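Muramidase (Sodiomyces alcalophilus, PDB 6ZM8) probably cleaves bacterial peptidoglycan, as a fungal GH25 muramidase (lysozyme) that hydrolyses the glycan strands of the cell wall. Local coordinates at residues A160-S165 with Y181-P186. Numbering follows the deposited sequence.
Sequences ARYASS and YNDKYP
Tyr162 lays one face of its ring along the backbone of Asn182 and Asp183, an aromatic plate resting on the peptide that links these two residues. Asn182 C sits 3.8 Å above the ring plane, over its centre, and Asp183 N lies above the same face, offset toward the rim. The first torsion explains the reach: CG stands anti to the carbonyl carbon of Tyr162 (chi1 -55°), which carries the ring across to segment 181-186. Beyond the peptide, CE2 of Tyr162 meets CB of Asp183 at 3.6 Å; the two side chains cross at about a right angle, ring and carboxylate planes 51° apart. The phenol OH is hydrogen-bonded to Gln180. In the TIM-barrel fold of the family, this packing joins the loop after strand 157-160 to the end of its parallel neighbour, strand 178-182, at the protein surface. Two CA-H...O contacts accompany the backbone bonding of Arg161 with Gln180, Tyr162 CA approaching Tyr181 O at 3.3 Å and Tyr181 CA approaching Arg161 O at 3.6 Å. Within each segment a side chain bonds to the backbone: Arg161 NH1 donates to Ser165 O from above the carbonyl plane (2.9 Å), while Asn182 OD1 accepts from Lys184 N in an Asx turn (2.8 Å) and also bonds Ser191.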
# COMPACT_ATOMS: atom_id res chain seq x y z
N ALA A 160 5.71 -8.10 -0.15
CA ALA A 160 5.35 -8.97 0.97
C ALA A 160 6.07 -10.32 0.82
O ALA A 160 5.96 -10.98 -0.21
CB ALA A 160 3.87 -9.18 1.06
N ARG A 161 6.75 -10.72 1.90
CA ARG A 161 7.34 -12.06 1.98
C ARG A 161 7.67 -12.31 3.46
O ARG A 161 8.52 -11.60 4.03
CB ARG A 161 8.61 -12.20 1.16
CG ARG A 161 9.13 -13.64 1.17
CD ARG A 161 10.49 -13.78 0.56
NE ARG A 161 10.84 -15.15 0.38
CZ ARG A 161 12.05 -15.61 0.49
NH1 ARG A 161 13.07 -14.92 0.94
NH2 ARG A 161 12.31 -16.83 0.10
N TYR A 162 7.02 -13.28 4.06
CA TYR A 162 7.21 -13.52 5.50
C TYR A 162 8.30 -14.57 5.64
O TYR A 162 8.05 -15.79 5.64
CB TYR A 162 5.91 -13.94 6.19
CG TYR A 162 4.75 -13.00 6.01
CD1 TYR A 162 4.91 -11.69 5.51
CD2 TYR A 162 3.48 -13.41 6.30
CE1 TYR A 162 3.82 -10.87 5.31
CE2 TYR A 162 2.38 -12.60 6.10
CZ TYR A 162 2.55 -11.33 5.58
OH TYR A 162 1.44 -10.57 5.38
N ALA A 163 9.53 -14.09 5.67
CA ALA A 163 10.73 -14.91 5.62
C ALA A 163 11.87 -14.11 6.21
O ALA A 163 11.75 -12.92 6.48
CB ALA A 163 11.07 -15.33 4.20
N SER A 164 13.00 -14.78 6.38
CA SER A 164 14.15 -14.15 7.04
C SER A 164 14.83 -13.13 6.14
O SER A 164 15.59 -12.30 6.67
CB SER A 164 15.16 -15.23 7.46
OG SER A 164 15.59 -15.97 6.33
N SER A 165 14.56 -13.17 4.83
CA SER A 165 15.09 -12.15 3.92
C SER A 165 13.99 -11.82 2.91
O SER A 165 13.02 -12.59 2.72
CB SER A 165 16.37 -12.56 3.23
OG SER A 165 16.04 -13.64 2.40
N TYR A 181 7.05 -8.16 6.37
CA TYR A 181 7.86 -9.33 6.72
C TYR A 181 7.18 -10.26 7.73
O TYR A 181 7.68 -11.36 7.93
CB TYR A 181 9.27 -8.92 7.17
CG TYR A 181 9.31 -8.15 8.47
CD1 TYR A 181 9.08 -6.77 8.51
CD2 TYR A 181 9.59 -8.79 9.66
CE1 TYR A 181 9.11 -6.07 9.71
CE2 TYR A 181 9.63 -8.11 10.86
CZ TYR A 181 9.37 -6.74 10.89
OH TYR A 181 9.37 -6.12 12.10
N ASN A 182 6.04 -9.86 8.31
CA ASN A 182 5.23 -10.81 9.06
C ASN A 182 3.80 -10.26 9.12
O ASN A 182 3.55 -9.11 8.80
CB ASN A 182 5.82 -11.14 10.45
CG ASN A 182 5.79 -9.98 11.42
OD1 ASN A 182 4.75 -9.32 11.60
ND2 ASN A 182 6.91 -9.73 12.06
N ASP A 183 2.90 -11.15 9.56
CA ASP A 183 1.51 -10.81 9.85
C ASP A 183 1.22 -10.89 11.35
O ASP A 183 0.10 -11.26 11.77
CB ASP A 183 0.53 -11.60 9.03
CG ASP A 183 0.60 -13.10 9.20
OD1 ASP A 183 1.38 -13.58 10.01
OD2 ASP A 183 -0.18 -13.80 8.51
N LYS A 184 2.22 -10.50 12.14
CA LYS A 184 2.22 -10.69 13.59
C LYS A 184 2.61 -9.40 14.31
O LYS A 184 3.32 -9.43 15.31
CB LYS A 184 3.15 -11.83 13.99
CG LYS A 184 2.83 -13.17 13.41
CD LYS A 184 3.93 -14.17 13.69
CE LYS A 184 3.54 -15.57 13.31
NZ LYS A 184 4.66 -16.51 13.50
N TYR A 185 2.09 -8.26 13.86
CA TYR A 185 2.28 -7.04 14.65
C TYR A 185 1.74 -7.31 16.05
O TYR A 185 0.67 -7.93 16.20
CB TYR A 185 1.55 -5.86 14.00
CG TYR A 185 1.88 -4.56 14.67
CD1 TYR A 185 3.13 -4.00 14.48
CD2 TYR A 185 1.01 -3.94 15.55
CE1 TYR A 185 3.56 -2.90 15.19
CE2 TYR A 185 1.42 -2.82 16.29
CZ TYR A 185 2.72 -2.32 16.12
OH TYR A 185 3.10 -1.25 16.88
N PRO A 186 2.40 -6.83 17.13
CA PRO A 186 2.00 -7.30 18.48
C PRO A 186 0.57 -6.94 18.86
O PRO A 186 -0.04 -7.68 19.64
CB PRO A 186 3.01 -6.64 19.41
CG PRO A 186 3.71 -5.58 18.59
CD PRO A 186 3.68 -6.12 17.20